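Local coordinates for D-ribulose-5-phosphate 3-epimerase, putative (Plasmodium falciparum, PDB 1TQX), which probably catalyses the interconversion of D-ribulose 5-phosphate and D-xylulose 5-phosphate, with one divalent metal ion bound per subunit, at residues 133-138 against 168-173; 198-203 against 215-220; 39-44 against 77-82. All blocks are in the same frame, centred on the assembly; numbering follows the deposited sequence.

The three contacts sit at separate places around one TIM barrel, their centres 24 to 27 Å apart and none touching another. Along the chain they come one after the other: contact 3 is complete before contact 1 begins, and contact 1 before contact 2. Contact 1 joins the C-terminal part of helix 131-134 to the residues at and just past the end of helix 161-170 in the outer layer, away from the annotated sites. Contacts 2 and 3 lie on opposite sides of the chain's centre but both reach the parallel sheet, through strands 197-200 and 34-40. They flank the probable active site: contact 2 holds a sulfate, and contact 3 starts beside the zinc ligand Asp38.

Contact 1. Residues 133-138 against 168-173; sequences ILDTNL and RKKYKN
Tyr171 reaches across to Leu134 and Asp135 with the outer half of its ring, and these two neighbours receive it in quite different ways. On the packed side is Leu134, a buried residue whose CB lies 3.5 Å from Tyr171 CZ and whose CD1 branch comes to 3.7 Å from Tyr171 CE1. The two side chains cross at about a right angle, and the leucine approaches the ring obliquely. A face of the same ring is covered from within its own segment by Lys170, whose CG stands 3.6 Å above the plane of the Tyr171 ring, toward the rim. Val131, one turn before Leu134, also touches Tyr171. With CG beside its backbone N (chi1 -51°), Tyr171 sends the ring over to the other helix just as its own chain leaves helical geometry. The packing therefore joins the C-terminal part of helix 131-134 to the residues at and just past the end of helix 161-170. These helices follow consecutive strands, 116-121 and 141-145, in the outer layer of the TIM barrel, at the end of the barrel where the strands begin. Segment 133-138 leaves helical geometry at Asn137, with its positive phi, and Thr136 just before it forms an ST turn, OG1 accepting from Leu138 N while donating to Ile133 O.

Toward solvent the contact becomes polar. Tyr171 OH donates to Asp135 OD1 at 2.8 Å, the oxygen lying at the ring edge near its plane; the carboxylate, however, is tilted 51° to the ring, and the hydroxyl meets OD1 from above the carboxylate plane. Asp135 OD1 and Lys170 NZ stay 4.8 Å apart. A water links these exposed side chains instead, donating to Asp135 OD2 at 2.8 Å and accepting from Lys170 NZ at 2.9 Å.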
loop_
_atom_site.group_PDB
_atom_site.type_symbol
_atom_site.label_atom_id
_atom_site.label_comp_id
_atom_site.label_asym_id
_atom_site.label_seq_id
_atom_site.Cartn_x
_atom_site.Cartn_y
_atom_site.Cartn_z
ATOM N N ILE A 133 -0.807 -11.162 15.088
ATOM C CA ILE A 133 -1.848 -10.307 14.532
ATOM C C ILE A 133 -2.502 -10.945 13.316
ATOM O O ILE A 133 -3.728 -10.972 13.197
ATOM C CB ILE A 133 -1.281 -8.946 14.101
ATOM C CG1 ILE A 133 -0.540 -8.296 15.270
ATOM C CG2 ILE A 133 -2.416 -8.045 13.630
ATOM C CD1 ILE A 133 0.294 -7.092 14.872
ATOM N N LEU A 134 -1.674 -11.458 12.413
ATOM C CA LEU A 134 -2.171 -12.078 11.196
ATOM C C LEU A 134 -3.028 -13.308 11.460
ATOM O O LEU A 134 -3.935 -13.608 10.689
ATOM C CB LEU A 134 -1.000 -12.445 10.276
ATOM C CG LEU A 134 -0.169 -11.257 9.777
ATOM C CD1 LEU A 134 0.952 -11.747 8.870
ATOM C CD2 LEU A 134 -1.072 -10.284 9.034
ATOM N N ASP A 135 -2.750 -14.017 12.549
ATOM C CA ASP A 135 -3.525 -15.213 12.862
ATOM C C ASP A 135 -4.972 -14.916 13.261
ATOM O O ASP A 135 -5.815 -15.813 13.245
ATOM C CB ASP A 135 -2.838 -16.028 13.966
ATOM C CG ASP A 135 -1.618 -16.787 13.465
ATOM O OD1 ASP A 135 -1.444 -16.915 12.232
ATOM O OD2 ASP A 135 -0.835 -17.275 14.306
ATOM N N THR A 136 -5.264 -13.663 13.603
ATOM C CA THR A 136 -6.618 -13.273 14.001
ATOM C C THR A 136 -7.538 -13.105 12.798
ATOM O O THR A 136 -8.761 -13.005 12.951
ATOM C CB THR A 136 -6.618 -11.942 14.768
ATOM O OG1 THR A 136 -6.309 -10.876 13.863
ATOM C CG2 THR A 136 -5.585 -11.965 15.880
ATOM N N ASN A 137 -6.947 -13.063 11.606
ATOM C CA ASN A 137 -7.699 -12.902 10.362
ATOM C C ASN A 137 -8.295 -11.505 10.176
ATOM O O ASN A 137 -9.096 -11.286 9.269
ATOM C CB ASN A 137 -8.820 -13.942 10.276
ATOM C CG ASN A 137 -8.294 -15.357 10.209
ATOM O OD1 ASN A 137 -7.515 -15.695 9.319
ATOM N ND2 ASN A 137 -8.718 -16.194 11.151
ATOM N N LEU A 138 -7.900 -10.568 11.029
ATOM C CA LEU A 138 -8.402 -9.199 10.948
ATOM C C LEU A 138 -7.706 -8.371 9.869
ATOM O O LEU A 138 -8.225 -7.336 9.441
ATOM C CB LEU A 138 -8.219 -8.500 12.297
ATOM C CG LEU A 138 -9.092 -8.980 13.455
ATOM C CD1 LEU A 138 -8.542 -8.457 14.768
ATOM C CD2 LEU A 138 -10.522 -8.513 13.230
ATOM N N ARG A 168 3.345 -15.543 2.027
ATOM C CA ARG A 168 2.540 -16.309 1.079
ATOM C C ARG A 168 2.454 -17.783 1.458
ATOM O O ARG A 168 1.407 -18.411 1.311
ATOM C CB ARG A 168 3.102 -16.188 -0.342
ATOM C CG ARG A 168 2.327 -16.996 -1.384
ATOM C CD ARG A 168 0.853 -16.601 -1.397
ATOM N NE ARG A 168 0.657 -15.210 -1.807
ATOM C CZ ARG A 168 -0.190 -14.371 -1.216
ATOM N NH1 ARG A 168 -0.917 -14.780 -0.186
ATOM N NH2 ARG A 168 -0.316 -13.126 -1.658
ATOM N N LYS A 169 3.557 -18.334 1.948
ATOM C CA LYS A 169 3.590 -19.740 2.331
ATOM C C LYS A 169 2.704 -20.035 3.541
ATOM O O LYS A 169 2.030 -21.065 3.590
ATOM C CB LYS A 169 5.029 -20.168 2.632
ATOM C CG LYS A 169 5.194 -21.660 2.898
ATOM C CD LYS A 169 6.664 -22.033 3.054
ATOM C CE LYS A 169 6.853 -23.537 3.229
ATOM N NZ LYS A 169 6.151 -24.062 4.432
ATOM N N LYS A 170 2.698 -19.118 4.505
ATOM C CA LYS A 170 1.916 -19.287 5.724
ATOM C C LYS A 170 0.454 -18.868 5.588
ATOM O O LYS A 170 -0.423 -19.456 6.219
ATOM C CB LYS A 170 2.577 -18.505 6.866
ATOM C CG LYS A 170 1.996 -18.769 8.252
ATOM C CD LYS A 170 2.840 -18.084 9.324
ATOM C CE LYS A 170 2.273 -18.300 10.721
ATOM N NZ LYS A 170 2.291 -19.734 11.124
ATOM N N TYR A 171 0.195 -17.854 4.769
ATOM C CA TYR A 171 -1.164 -17.361 4.578
ATOM C C TYR A 171 -1.498 -17.270 3.091
ATOM O O TYR A 171 -1.217 -16.260 2.446
ATOM C CB TYR A 171 -1.320 -15.980 5.232
ATOM C CG TYR A 171 -0.856 -15.900 6.670
ATOM C CD1 TYR A 171 0.429 -15.470 6.984
ATOM C CD2 TYR A 171 -1.710 -16.238 7.721
ATOM C CE1 TYR A 171 0.855 -15.372 8.311
ATOM C CE2 TYR A 171 -1.292 -16.145 9.053
ATOM C CZ TYR A 171 -0.010 -15.709 9.339
ATOM O OH TYR A 171 0.410 -15.597 10.646
ATOM N N LYS A 172 -2.114 -18.317 2.552
ATOM C CA LYS A 172 -2.442 -18.348 1.130
ATOM C C LYS A 172 -3.474 -17.333 0.636
ATOM O O LYS A 172 -3.448 -16.956 -0.533
ATOM C CB LYS A 172 -2.871 -19.764 0.720
ATOM C CG LYS A 172 -4.041 -20.330 1.504
ATOM C CD LYS A 172 -4.455 -21.717 0.994
ATOM C CE LYS A 172 -3.425 -22.800 1.318
ATOM N NZ LYS A 172 -2.154 -22.669 0.548
ATOM N N ASN A 173 -4.369 -16.880 1.508
ATOM C CA ASN A 173 -5.391 -15.916 1.096
ATOM C C ASN A 173 -5.080 -14.475 1.483
ATOM O O ASN A 173 -5.872 -13.570 1.221
ATOM C CB ASN A 173 -6.754 -16.303 1.674
ATOM C CG ASN A 173 -7.279 -17.603 1.108
ATOM O OD1 ASN A 173 -7.390 -17.763 -0.109
ATOM N ND2 ASN A 173 -7.611 -18.540 1.988
HETATM O O HOH W 1 1.034 -19.313 13.684
#

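Contact 2. Residues 198-203 against 215-220; sequences IVAGTS and DTMRVS. With SO4 (sulfate ion), chain C.
Ser220 OG donates to Met217 O at 2.6 Å, a short bond within helix 210-223 that ties the serine hydroxyl to the backbone of the residue whose side chain crosses to segment 198-203. The hydroxyl is tilted 27° from the plane of that carbonyl. Met217 is the one residue of 215-220 to touch the other segment. Its CG stands beside the backbone N (chi1 -69°) and the chain beyond is extended, so the thioether reaches straight out from the helix toward the strand. The methyl does most of the touching: Met217 CE lies 3.8 Å from Ala200 CB and 3.4 Å from Ser203 OG. Farther back, Met217 SD passes Ile198 CG2 at 4.5 Å, a looser approach. The buried methyl thus lies between the last part of the strand and the first turn of helix 202-205. Ser203 OG has its polar partner elsewhere, in Leu182 O, and meets the methionine simply by packing. Ile8 of strand 7-10 and Thr187 of helix 184-193 also touch Met217, placing it between the barrel wall and its outer helices.

The chain just past Ala200 serves a different purpose. Thr202 OG1 donates to sulfate O4 at 3.0 Å, and Thr202 N adds a long, weak bond to the same oxygen. Gly201 N makes a weak, bent bond to sulfate O1, and Gly153 N also binds the ion. Gly201 is the N-cap of helix 202-205, whose N-terminal end would favour an anion. Gly153, Gly201 and Thr202 are predicted substrate-binding residues; the position of the sulfate, probably from the crystallisation liquor, is consistent with the phosphate site of phosphate-binding TIM barrels, where a short helix follows the last strand.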
loop_
_atom_site.group_PDB
_atom_site.type_symbol
_atom_site.label_atom_id
_atom_site.label_comp_id
_atom_site.label_asym_id
_atom_site.label_seq_id
_atom_site.Cartn_x
_atom_site.Cartn_y
_atom_site.Cartn_z
ATOM N N ILE A 198 0.642 -4.535 -6.310
ATOM C CA ILE A 198 1.841 -3.777 -6.635
ATOM C C ILE A 198 1.686 -2.269 -6.552
ATOM O O ILE A 198 0.896 -1.681 -7.291
ATOM C CB ILE A 198 2.308 -4.121 -8.065
ATOM C CG1 ILE A 198 2.407 -5.644 -8.225
ATOM C CG2 ILE A 198 3.633 -3.415 -8.369
ATOM C CD1 ILE A 198 3.384 -6.320 -7.281
ATOM N N VAL A 199 2.446 -1.641 -5.664
ATOM C CA VAL A 199 2.404 -0.188 -5.552
ATOM C C VAL A 199 3.583 0.345 -6.358
ATOM O O VAL A 199 4.735 -0.001 -6.088
ATOM C CB VAL A 199 2.545 0.277 -4.084
ATOM C CG1 VAL A 199 2.688 1.797 -4.032
ATOM C CG2 VAL A 199 1.330 -0.166 -3.284
ATOM N N ALA A 200 3.303 1.184 -7.347
ATOM C CA ALA A 200 4.362 1.736 -8.182
ATOM C C ALA A 200 4.142 3.224 -8.378
ATOM O O ALA A 200 3.039 3.658 -8.708
ATOM C CB ALA A 200 4.383 1.025 -9.541
ATOM N N GLY A 201 5.195 4.006 -8.176
ATOM C CA GLY A 201 5.076 5.440 -8.344
ATOM C C GLY A 201 5.787 5.928 -9.587
ATOM O O GLY A 201 5.177 6.110 -10.642
ATOM N N THR A 202 7.090 6.132 -9.455
ATOM C CA THR A 202 7.915 6.614 -10.549
ATOM C C THR A 202 7.761 5.842 -11.858
ATOM O O THR A 202 7.598 6.445 -12.924
ATOM C CB THR A 202 9.405 6.585 -10.157
ATOM O OG1 THR A 202 9.595 7.311 -8.935
ATOM C CG2 THR A 202 10.253 7.216 -11.249
ATOM N N SER A 203 7.803 4.514 -11.780
ATOM C CA SER A 203 7.714 3.672 -12.972
ATOM C C SER A 203 6.428 3.817 -13.776
ATOM O O SER A 203 6.389 3.467 -14.959
ATOM C CB SER A 203 7.930 2.199 -12.601
ATOM O OG SER A 203 6.822 1.649 -11.914
ATOM N N ASP A 215 -0.372 -2.830 -17.542
ATOM C CA ASP A 215 -0.802 -4.137 -18.045
ATOM C C ASP A 215 0.304 -5.185 -17.928
ATOM O O ASP A 215 0.051 -6.329 -17.537
ATOM C CB ASP A 215 -1.246 -4.043 -19.514
ATOM C CG ASP A 215 -2.462 -3.152 -19.706
ATOM O OD1 ASP A 215 -3.178 -2.896 -18.716
ATOM O OD2 ASP A 215 -2.712 -2.716 -20.848
ATOM N N THR A 216 1.526 -4.796 -18.278
ATOM C CA THR A 216 2.652 -5.719 -18.208
ATOM C C THR A 216 2.809 -6.215 -16.779
ATOM O O THR A 216 3.009 -7.410 -16.544
ATOM C CB THR A 216 3.965 -5.038 -18.651
ATOM O OG1 THR A 216 3.862 -4.657 -20.028
ATOM C CG2 THR A 216 5.147 -5.979 -18.473
ATOM N N MET A 217 2.715 -5.292 -15.825
ATOM C CA MET A 217 2.842 -5.641 -14.415
ATOM C C MET A 217 1.738 -6.603 -13.976
ATOM O O MET A 217 2.002 -7.599 -13.307
ATOM C CB MET A 217 2.769 -4.383 -13.533
ATOM C CG MET A 217 3.952 -3.418 -13.639
ATOM S SD MET A 217 3.676 -1.944 -12.593
ATOM C CE MET A 217 5.352 -1.331 -12.377
ATOM N N ARG A 218 0.500 -6.305 -14.349
ATOM C CA ARG A 218 -0.613 -7.151 -13.935
ATOM C C ARG A 218 -0.488 -8.569 -14.474
ATOM O O ARG A 218 -0.670 -9.534 -13.734
ATOM C CB ARG A 218 -1.949 -6.537 -14.372
ATOM C CG ARG A 218 -3.187 -7.251 -13.824
ATOM C CD ARG A 218 -4.430 -6.396 -14.060
ATOM N NE ARG A 218 -4.393 -5.849 -15.411
ATOM C CZ ARG A 218 -4.554 -4.567 -15.715
ATOM N NH1 ARG A 218 -4.776 -3.666 -14.764
ATOM N NH2 ARG A 218 -4.466 -4.185 -16.979
ATOM N N VAL A 219 -0.174 -8.698 -15.758
ATOM C CA VAL A 219 -0.035 -10.025 -16.351
ATOM C C VAL A 219 1.041 -10.830 -15.632
ATOM O O VAL A 219 0.852 -12.010 -15.355
ATOM C CB VAL A 219 0.311 -9.942 -17.857
ATOM C CG1 VAL A 219 0.527 -11.347 -18.427
ATOM C CG2 VAL A 219 -0.815 -9.248 -18.608
ATOM N N SER A 220 2.162 -10.188 -15.313
ATOM C CA SER A 220 3.253 -10.868 -14.628
ATOM C C SER A 220 2.834 -11.374 -13.251
ATOM O O SER A 220 3.318 -12.411 -12.796
ATOM C CB SER A 220 4.467 -9.945 -14.494
ATOM O OG SER A 220 4.223 -8.903 -13.565
HETATM S S SO4 C . 8.532 4.449 -6.040
HETATM O O1 SO4 C . 7.156 3.943 -6.202
HETATM O O2 SO4 C . 8.949 4.302 -4.633
HETATM O O3 SO4 C . 9.444 3.659 -6.877
HETATM O O4 SO4 C . 8.591 5.868 -6.448
#

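Contact 3. Residues 39-44 against 77-82; sequences VMDMHF and EKYVPL
Val39, near the end of strand 34-40, meets Tyr79 through its CG1 branch, which lies 4.0 Å from Tyr79 CE2. This methyl is anti to the backbone N (chi1 -178°), and the valine crosses the tyrosine at a slant. Val69 of strand 66-72 and Ile55 of helix 52-58 touch Val39 as well, so this buried side chain packs against sheet, helix and the Tyr79 ring together.

Two residues on, past the end of the strand, Asp41 again faces Tyr79. Its CB is 4.0 Å from Tyr79 OH, but the polar link runs through a water: Tyr79 OH donates to this water at 2.6 Å, and the water donates to Asp41 OD2 at 2.7 Å. The water lies in the plane of the tyrosine ring, at its edge. Glu74 N gives OD2 a further bond. The other carboxylate oxygen organises the chain that follows. With CG between the backbone N and carbonyl carbon (chi1 67°), Asp41 turns OD1 back over its own loop, where it accepts from two amides, His43 N at 2.9 Å, above the carboxylate plane, and Phe44 N at 2.8 Å, on its syn lone pair. The first of these bonds forms an Asx turn.

His43 adds a second brace, its ND1 donating to Asp41 O at 2.8 Å, nearly straight at 174° and close to the imidazole plane. The Phe44 ring then meets that of His92.

Tyr79 itself comes from the connection between strands 66-72 and 88-92, and Leu71, Val73 and Pro52 also pack against it. The arrangement is that of a TIM barrel at the C-terminal end of its strands, where a loop leaves strand 34-40 shortly after Asp38, which binds the zinc with His36, His70 and Asp179.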
loop_
_atom_site.group_PDB
_atom_site.type_symbol
_atom_site.label_atom_id
_atom_site.label_comp_id
_atom_site.label_asym_id
_atom_site.label_seq_id
_atom_site.Cartn_x
_atom_site.Cartn_y
_atom_site.Cartn_z
ATOM N N VAL A 39 0.133 8.964 3.127
ATOM C CA VAL A 39 -0.046 10.036 4.108
ATOM C C VAL A 39 1.174 10.036 5.035
ATOM O O VAL A 39 1.445 9.041 5.704
ATOM C CB VAL A 39 -1.325 9.805 4.940
ATOM C CG1 VAL A 39 -1.534 10.952 5.928
ATOM C CG2 VAL A 39 -2.534 9.687 3.998
ATOM N N MET A 40 1.906 11.148 5.059
ATOM C CA MET A 40 3.118 11.292 5.877
ATOM C C MET A 40 2.979 12.548 6.744
ATOM O O MET A 40 2.530 13.588 6.256
ATOM C CB MET A 40 4.338 11.401 4.956
ATOM C CG MET A 40 4.440 10.251 3.965
ATOM S SD MET A 40 5.708 10.566 2.744
ATOM C CE MET A 40 5.743 8.994 1.856
ATOM N N ASP A 41 3.375 12.453 8.016
ATOM C CA ASP A 41 3.207 13.574 8.947
ATOM C C ASP A 41 4.458 14.280 9.457
ATOM O O ASP A 41 4.404 14.961 10.482
ATOM C CB ASP A 41 2.390 13.105 10.161
ATOM C CG ASP A 41 3.133 12.082 11.014
ATOM O OD1 ASP A 41 4.250 11.668 10.628
ATOM O OD2 ASP A 41 2.600 11.692 12.079
ATOM N N MET A 42 5.578 14.108 8.765
ATOM C CA MET A 42 6.842 14.731 9.155
ATOM C C MET A 42 7.341 14.255 10.525
ATOM O O MET A 42 8.293 14.815 11.077
ATOM C CB MET A 42 6.700 16.259 9.146
ATOM C CG MET A 42 8.027 17.013 9.212
ATOM S SD MET A 42 9.194 16.510 7.913
ATOM C CE MET A 42 8.529 17.377 6.542
ATOM N N HIS A 43 6.691 13.234 11.080
ATOM C CA HIS A 43 7.110 12.679 12.367
ATOM C C HIS A 43 7.462 11.202 12.227
ATOM O O HIS A 43 8.583 10.800 12.555
ATOM C CB HIS A 43 6.027 12.877 13.436
ATOM C CG HIS A 43 5.872 14.300 13.876
ATOM N ND1 HIS A 43 5.388 15.287 13.044
ATOM C CD2 HIS A 43 6.144 14.904 15.058
ATOM C CE1 HIS A 43 5.366 16.437 13.695
ATOM N NE2 HIS A 43 5.821 16.232 14.919
ATOM N N PHE A 44 6.527 10.390 11.740
ATOM C CA PHE A 44 6.813 8.967 11.568
ATOM C C PHE A 44 7.862 8.790 10.470
ATOM O O PHE A 44 8.658 7.853 10.499
ATOM C CB PHE A 44 5.547 8.193 11.208
ATOM C CG PHE A 44 5.769 6.717 11.106
ATOM C CD1 PHE A 44 5.945 5.943 12.254
ATOM C CD2 PHE A 44 5.871 6.105 9.860
ATOM C CE1 PHE A 44 6.222 4.576 12.159
ATOM C CE2 PHE A 44 6.147 4.745 9.759
ATOM C CZ PHE A 44 6.322 3.981 10.910
ATOM N N GLU A 77 -4.643 5.867 14.753
ATOM C CA GLU A 77 -6.015 5.736 15.242
ATOM C C GLU A 77 -6.814 7.030 15.003
ATOM O O GLU A 77 -8.022 6.994 14.756
ATOM C CB GLU A 77 -6.000 5.394 16.740
ATOM C CG GLU A 77 -5.222 6.398 17.610
ATOM C CD GLU A 77 -3.742 6.048 17.798
ATOM O OE1 GLU A 77 -3.199 5.214 17.040
ATOM O OE2 GLU A 77 -3.115 6.627 18.715
ATOM N N LYS A 78 -6.136 8.174 15.053
ATOM C CA LYS A 78 -6.800 9.468 14.854
ATOM C C LYS A 78 -7.314 9.683 13.439
ATOM O O LYS A 78 -8.194 10.519 13.206
ATOM C CB LYS A 78 -5.840 10.614 15.179
ATOM C CG LYS A 78 -5.401 10.697 16.626
ATOM C CD LYS A 78 -4.478 11.888 16.825
ATOM C CE LYS A 78 -4.024 12.004 18.270
ATOM N NZ LYS A 78 -3.157 13.199 18.450
ATOM N N TYR A 79 -6.755 8.945 12.489
ATOM C CA TYR A 79 -7.145 9.103 11.098
ATOM C C TYR A 79 -8.361 8.287 10.663
ATOM O O TYR A 79 -8.981 8.601 9.653
ATOM C CB TYR A 79 -5.953 8.777 10.181
ATOM C CG TYR A 79 -4.773 9.721 10.335
ATOM C CD1 TYR A 79 -3.975 9.696 11.480
ATOM C CD2 TYR A 79 -4.463 10.644 9.341
ATOM C CE1 TYR A 79 -2.892 10.572 11.630
ATOM C CE2 TYR A 79 -3.379 11.529 9.479
ATOM C CZ TYR A 79 -2.600 11.483 10.626
ATOM O OH TYR A 79 -1.520 12.329 10.776
ATOM N N VAL A 80 -8.712 7.249 11.413
ATOM C CA VAL A 80 -9.846 6.413 11.031
ATOM C C VAL A 80 -11.175 7.166 10.852
ATOM O O VAL A 80 -11.843 7.022 9.825
ATOM C CB VAL A 80 -10.048 5.254 12.035
ATOM C CG1 VAL A 80 -11.220 4.373 11.595
ATOM C CG2 VAL A 80 -8.773 4.410 12.113
ATOM N N PRO A 81 -11.580 7.975 11.841
ATOM C CA PRO A 81 -12.849 8.688 11.669
ATOM C C PRO A 81 -12.817 9.748 10.569
ATOM O O PRO A 81 -13.864 10.211 10.116
ATOM C CB PRO A 81 -13.103 9.285 13.058
ATOM C CG PRO A 81 -11.723 9.521 13.577
ATOM C CD PRO A 81 -10.980 8.267 13.155
ATOM N N LEU A 82 -11.612 10.117 10.137
ATOM C CA LEU A 82 -11.447 11.130 9.102
ATOM C C LEU A 82 -11.395 10.559 7.682
ATOM O O LEU A 82 -11.367 11.315 6.710
ATOM C CB LEU A 82 -10.159 11.922 9.359
ATOM C CG LEU A 82 -9.968 12.506 10.765
ATOM C CD1 LEU A 82 -8.578 13.133 10.881
ATOM C CD2 LEU A 82 -11.043 13.545 11.040
HETATM O O HOH W 2 -0.007 11.994 12.855
#